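Oxidoreductase, zinc-binding dehydrogenase family (PDB 5K1S) is a zinc-binding medium-chain reductase involved in the alternative de novo biosynthesis of isovaleryl coenzyme A. Local coordinates at residues G94-M107 against P145-W158. Residues are numbered along the deposited sequence; the frame is centred on the assembly and turned at random.
Sequences GWKTGDRAATLQRM and PVGGLGRVPASLPW
Trp95 is sandwiched between Arg151 and Leu149. The Arg151 guanidinium lies flat on one ring face as a cation-pi stack, CZ 3.6 Å from the centroid of the six-membered ring and the planes 16° apart; its side chain, extended from CG to NE, spans the distance. Over the opposite face Leu149 CD1 makes a CH-pi contact. Val146 slides past the indole, CG1 3.4 Å from Trp95 CD1. At the ring edge Trp95 NE1 donates to a water, in plane, which returns a weak bond to Val146 O. An alanine in place of Trp95 would probably leave the Arg151 guanidinium without its stacking surface and open a gap beside Leu149.

Beside this stack, strands 100-103 and 149-151 pair antiparallel. Ala102 and Gly150 form the hydrogen-bonded pair, each N 2.7 Å from the other's O, and Leu104 N to Gly148 O and Val152 N to Arg100 O continue the pattern. Here packing is tight: Ala101 and Leu149 meet on one face with Leu49 of strand 46-56, Ala102 and Val152 on the other. Met107, bent at chi2 and chi3, lays SD 3.6 Å from Gly148 CA. Arg100 adds a second cation-pi stack, CZ 4.2 Å from the six-membered ring centroid of Trp158; only its NE bonds, to Val152 O and Pro153 O, are weak.

The solvent side is looser. Lys96 N holds Asp99 OD2 at 2.6 Å across a type II turn, and exposed Arg151 is merely a nearby opposite charge.

Thr103 OG1 bonds to Ala81 N and His79 O, tying strand 100-103 to strand 80-88 and a zinc ligand within the GroES-like domain of zinc-binding medium-chain dehydrogenases.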
loop_
_atom_site.group_PDB
_atom_site.type_symbol
_atom_site.label_atom_id
_atom_site.label_comp_id
_atom_site.label_asym_id
_atom_site.label_seq_id
_atom_site.Cartn_x
_atom_site.Cartn_y
_atom_site.Cartn_z
ATOM N N GLY A 94 -12.487 9.067 -33.123
ATOM C CA GLY A 94 -12.228 7.646 -33.054
ATOM C C GLY A 94 -13.451 6.763 -33.051
ATOM O O GLY A 94 -13.314 5.538 -33.001
ATOM N N TRP A 95 -14.650 7.340 -33.111
ATOM C CA TRP A 95 -15.885 6.579 -32.987
ATOM C C TRP A 95 -16.811 6.903 -34.146
ATOM O O TRP A 95 -17.066 8.076 -34.437
ATOM C CB TRP A 95 -16.576 6.877 -31.654
ATOM C CG TRP A 95 -15.793 6.383 -30.482
ATOM C CD1 TRP A 95 -14.926 7.101 -29.712
ATOM C CD2 TRP A 95 -15.794 5.053 -29.954
ATOM N NE1 TRP A 95 -14.392 6.301 -28.731
ATOM C CE2 TRP A 95 -14.907 5.039 -28.860
ATOM C CE3 TRP A 95 -16.458 3.875 -30.300
ATOM C CZ2 TRP A 95 -14.670 3.892 -28.109
ATOM C CZ3 TRP A 95 -16.221 2.738 -29.553
ATOM C CH2 TRP A 95 -15.336 2.755 -28.471
ATOM N N LYS A 96 -17.307 5.857 -34.801
ATOM C CA LYS A 96 -18.264 5.980 -35.888
ATOM C C LYS A 96 -19.425 5.031 -35.630
ATOM O O LYS A 96 -19.326 4.100 -34.827
ATOM C CB LYS A 96 -17.617 5.671 -37.247
ATOM C CG LYS A 96 -17.042 4.266 -37.354
ATOM C CD LYS A 96 -16.457 4.009 -38.734
ATOM C CE LYS A 96 -15.950 2.579 -38.873
ATOM N NZ LYS A 96 -14.862 2.269 -37.904
ATOM N N THR A 97 -20.536 5.282 -36.317
ATOM C CA THR A 97 -21.687 4.396 -36.212
ATOM C C THR A 97 -21.284 2.970 -36.566
ATOM O O THR A 97 -20.484 2.738 -37.477
ATOM C CB THR A 97 -22.813 4.865 -37.133
ATOM O OG1 THR A 97 -22.346 4.895 -38.490
ATOM C CG2 THR A 97 -23.297 6.250 -36.726
ATOM N N GLY A 98 -21.842 2.010 -35.832
ATOM C CA GLY A 98 -21.526 0.614 -36.027
ATOM C C GLY A 98 -20.445 0.070 -35.118
ATOM O O GLY A 98 -20.297 -1.155 -35.029
ATOM N N ASP A 99 -19.688 0.932 -34.445
ATOM C CA ASP A 99 -18.643 0.466 -33.546
ATOM C C ASP A 99 -19.249 -0.225 -32.328
ATOM O O ASP A 99 -20.378 0.058 -31.919
ATOM C CB ASP A 99 -17.759 1.632 -33.100
ATOM C CG ASP A 99 -16.922 2.200 -34.234
ATOM O OD1 ASP A 99 -16.601 1.448 -35.179
ATOM O OD2 ASP A 99 -16.580 3.401 -34.178
ATOM N N ARG A 100 -18.477 -1.139 -31.746
ATOM C CA ARG A 100 -18.905 -1.944 -30.609
ATOM C C ARG A 100 -18.199 -1.434 -29.360
ATOM O O ARG A 100 -16.964 -1.426 -29.304
ATOM C CB ARG A 100 -18.591 -3.420 -30.844
ATOM C CG ARG A 100 -19.138 -3.966 -32.155
ATOM C CD ARG A 100 -18.486 -5.291 -32.518
ATOM N NE ARG A 100 -18.651 -6.288 -31.464
ATOM C CZ ARG A 100 -19.705 -7.090 -31.343
ATOM N NH1 ARG A 100 -20.706 -7.022 -32.211
ATOM N NH2 ARG A 100 -19.759 -7.965 -30.348
ATOM N N ALA A 101 -18.976 -1.020 -28.359
ATOM C CA ALA A 101 -18.430 -0.346 -27.190
ATOM C C ALA A 101 -18.953 -0.975 -25.905
ATOM O O ALA A 101 -19.975 -1.667 -25.891
ATOM C CB ALA A 101 -18.769 1.150 -27.204
ATOM N N ALA A 102 -18.229 -0.716 -24.816
ATOM C CA ALA A 102 -18.635 -1.131 -23.480
ATOM C C ALA A 102 -18.255 -0.032 -22.499
ATOM O O ALA A 102 -17.130 0.471 -22.536
ATOM C CB ALA A 102 -17.974 -2.453 -23.076
ATOM N N THR A 103 -19.188 0.332 -21.625
ATOM C CA THR A 103 -18.991 1.462 -20.728
ATOM C C THR A 103 -18.092 1.090 -19.554
ATOM O O THR A 103 -18.090 -0.048 -19.076
ATOM C CB THR A 103 -20.332 1.965 -20.192
ATOM O OG1 THR A 103 -21.009 0.896 -19.518
ATOM C CG2 THR A 103 -21.209 2.491 -21.323
ATOM N N LEU A 104 -17.319 2.073 -19.095
ATOM C CA LEU A 104 -16.586 1.959 -17.846
ATOM C C LEU A 104 -17.548 2.138 -16.674
ATOM O O LEU A 104 -18.763 2.281 -16.844
ATOM C CB LEU A 104 -15.464 2.995 -17.786
ATOM C CG LEU A 104 -14.243 2.791 -18.685
ATOM C CD1 LEU A 104 -13.374 4.033 -18.670
ATOM C CD2 LEU A 104 -13.440 1.587 -18.238
ATOM N N GLN A 105 -17.000 2.133 -15.460
ATOM C CA GLN A 105 -17.810 2.416 -14.283
ATOM C C GLN A 105 -17.995 3.917 -14.097
ATOM O O GLN A 105 -19.122 4.393 -13.916
ATOM C CB GLN A 105 -17.164 1.794 -13.045
ATOM C CG GLN A 105 -17.060 0.271 -13.107
ATOM C CD GLN A 105 -15.658 -0.249 -12.844
ATOM O OE1 GLN A 105 -14.701 0.518 -12.753
ATOM N NE2 GLN A 105 -15.532 -1.563 -12.721
ATOM N N ARG A 106 -16.903 4.676 -14.152
ATOM C CA ARG A 106 -16.927 6.111 -13.914
ATOM C C ARG A 106 -16.130 6.826 -14.997
ATOM O O ARG A 106 -15.355 6.219 -15.738
ATOM C CB ARG A 106 -16.354 6.457 -12.533
ATOM C CG ARG A 106 -14.910 6.011 -12.345
ATOM C CD ARG A 106 -14.358 6.418 -10.992
ATOM N NE ARG A 106 -14.179 7.863 -10.868
ATOM C CZ ARG A 106 -13.173 8.543 -11.408
ATOM N NH1 ARG A 106 -12.253 7.918 -12.129
ATOM N NH2 ARG A 106 -13.088 9.854 -11.237
ATOM N N MET A 107 -16.324 8.139 -15.068
ATOM C CA MET A 107 -15.643 8.969 -16.045
ATOM C C MET A 107 -14.310 9.465 -15.490
ATOM O O MET A 107 -13.922 9.168 -14.358
ATOM C CB MET A 107 -16.531 10.147 -16.452
ATOM C CG MET A 107 -17.659 9.782 -17.403
ATOM S SD MET A 107 -17.070 8.991 -18.912
ATOM C CE MET A 107 -15.998 10.262 -19.579
ATOM N N PRO A 145 -19.959 9.643 -23.035
ATOM C CA PRO A 145 -18.761 10.342 -23.511
ATOM C C PRO A 145 -17.744 9.334 -24.023
ATOM O O PRO A 145 -17.555 8.267 -23.438
ATOM C CB PRO A 145 -18.255 11.079 -22.263
ATOM C CG PRO A 145 -19.434 11.165 -21.355
ATOM C CD PRO A 145 -20.244 9.938 -21.620
ATOM N N VAL A 146 -17.095 9.672 -25.139
ATOM C CA VAL A 146 -16.146 8.734 -25.730
ATOM C C VAL A 146 -15.069 8.356 -24.724
ATOM O O VAL A 146 -14.500 7.260 -24.793
ATOM C CB VAL A 146 -15.538 9.319 -27.022
ATOM C CG1 VAL A 146 -16.626 9.506 -28.077
ATOM C CG2 VAL A 146 -14.822 10.635 -26.740
ATOM N N GLY A 147 -14.785 9.237 -23.765
ATOM C CA GLY A 147 -13.769 8.963 -22.767
ATOM C C GLY A 147 -14.099 7.825 -21.824
ATOM O O GLY A 147 -13.197 7.348 -21.126
ATOM N N GLY A 148 -15.352 7.378 -21.788
ATOM C CA GLY A 148 -15.744 6.303 -20.897
ATOM C C GLY A 148 -16.155 5.026 -21.605
ATOM O O GLY A 148 -16.915 4.227 -21.048
ATOM N N LEU A 149 -15.656 4.813 -22.821
ATOM C CA LEU A 149 -16.026 3.659 -23.629
ATOM C C LEU A 149 -14.814 2.776 -23.888
ATOM O O LEU A 149 -13.702 3.273 -24.091
ATOM C CB LEU A 149 -16.634 4.094 -24.971
ATOM C CG LEU A 149 -18.003 4.777 -24.934
ATOM C CD1 LEU A 149 -18.448 5.115 -26.348
ATOM C CD2 LEU A 149 -19.044 3.905 -24.242
ATOM N N GLY A 150 -15.040 1.464 -23.869
ATOM C CA GLY A 150 -14.046 0.493 -24.285
ATOM C C GLY A 150 -14.511 -0.227 -25.533
ATOM O O GLY A 150 -15.715 -0.287 -25.794
ATOM N N ARG A 151 -13.585 -0.783 -26.308
ATOM C CA ARG A 151 -13.902 -1.369 -27.605
ATOM C C ARG A 151 -14.097 -2.874 -27.476
ATOM O O ARG A 151 -13.228 -3.578 -26.951
ATOM C CB ARG A 151 -12.801 -1.059 -28.617
ATOM C CG ARG A 151 -12.631 0.426 -28.852
ATOM C CD ARG A 151 -11.747 0.725 -30.041
ATOM N NE ARG A 151 -11.809 2.139 -30.399
ATOM C CZ ARG A 151 -12.751 2.678 -31.167
ATOM N NH1 ARG A 151 -13.723 1.927 -31.670
ATOM N NH2 ARG A 151 -12.723 3.977 -31.433
ATOM N N VAL A 152 -15.233 -3.358 -27.965
ATOM C CA VAL A 152 -15.591 -4.770 -27.874
ATOM C C VAL A 152 -15.161 -5.448 -29.174
ATOM O O VAL A 152 -15.661 -5.070 -30.245
ATOM C CB VAL A 152 -17.095 -4.949 -27.641
ATOM C CG1 VAL A 152 -17.449 -6.429 -27.532
ATOM C CG2 VAL A 152 -17.529 -4.195 -26.390
ATOM N N PRO A 153 -14.260 -6.429 -29.135
ATOM C CA PRO A 153 -13.919 -7.151 -30.365
ATOM C C PRO A 153 -15.155 -7.780 -30.989
ATOM O O PRO A 153 -16.080 -8.209 -30.296
ATOM C CB PRO A 153 -12.923 -8.216 -29.894
ATOM C CG PRO A 153 -12.369 -7.687 -28.617
ATOM C CD PRO A 153 -13.481 -6.913 -27.981
ATOM N N ALA A 154 -15.167 -7.825 -32.322
ATOM C CA ALA A 154 -16.302 -8.402 -33.031
ATOM C C ALA A 154 -16.529 -9.859 -32.658
ATOM O O ALA A 154 -17.648 -10.360 -32.812
ATOM C CB ALA A 154 -16.095 -8.277 -34.540
ATOM N N SER A 155 -15.500 -10.544 -32.164
ATOM C CA SER A 155 -15.603 -11.952 -31.808
ATOM C C SER A 155 -16.221 -12.178 -30.435
ATOM O O SER A 155 -16.378 -13.337 -30.034
ATOM C CB SER A 155 -14.215 -12.597 -31.852
ATOM O OG SER A 155 -14.276 -13.972 -31.513
ATOM N N LEU A 156 -16.578 -11.117 -29.713
ATOM C CA LEU A 156 -17.039 -11.240 -28.336
ATOM C C LEU A 156 -18.537 -10.982 -28.266
ATOM O O LEU A 156 -18.976 -9.875 -28.614
ATOM C CB LEU A 156 -16.287 -10.257 -27.438
ATOM C CG LEU A 156 -16.493 -10.387 -25.928
ATOM C CD1 LEU A 156 -16.043 -11.745 -25.421
ATOM C CD2 LEU A 156 -15.741 -9.283 -25.206
ATOM N N PRO A 157 -19.357 -11.938 -27.832
ATOM C CA PRO A 157 -20.795 -11.673 -27.718
ATOM C C PRO A 157 -21.093 -10.615 -26.666
ATOM O O PRO A 157 -20.290 -10.333 -25.774
ATOM C CB PRO A 157 -21.382 -13.032 -27.321
ATOM C CG PRO A 157 -20.247 -13.776 -26.717
ATOM C CD PRO A 157 -19.026 -13.322 -27.452
ATOM N N TRP A 158 -22.288 -10.031 -26.782
ATOM C CA TRP A 158 -22.659 -8.913 -25.920
ATOM C C TRP A 158 -22.713 -9.332 -24.455
ATOM O O TRP A 158 -22.194 -8.631 -23.579
ATOM C CB TRP A 158 -24.007 -8.337 -26.361
ATOM C CG TRP A 158 -23.987 -7.734 -27.731
ATOM C CD1 TRP A 158 -24.646 -8.188 -28.837
ATOM C CD2 TRP A 158 -23.270 -6.565 -28.143
ATOM N NE1 TRP A 158 -24.386 -7.372 -29.910
ATOM C CE2 TRP A 158 -23.543 -6.368 -29.512
ATOM C CE3 TRP A 158 -22.425 -5.664 -27.487
ATOM C CZ2 TRP A 158 -23.002 -5.311 -30.237
ATOM C CZ3 TRP A 158 -21.887 -4.614 -28.209
ATOM C CH2 TRP A 158 -22.178 -4.447 -29.570
HETATM O O HOH W 1 -12.165 7.881 -27.167
#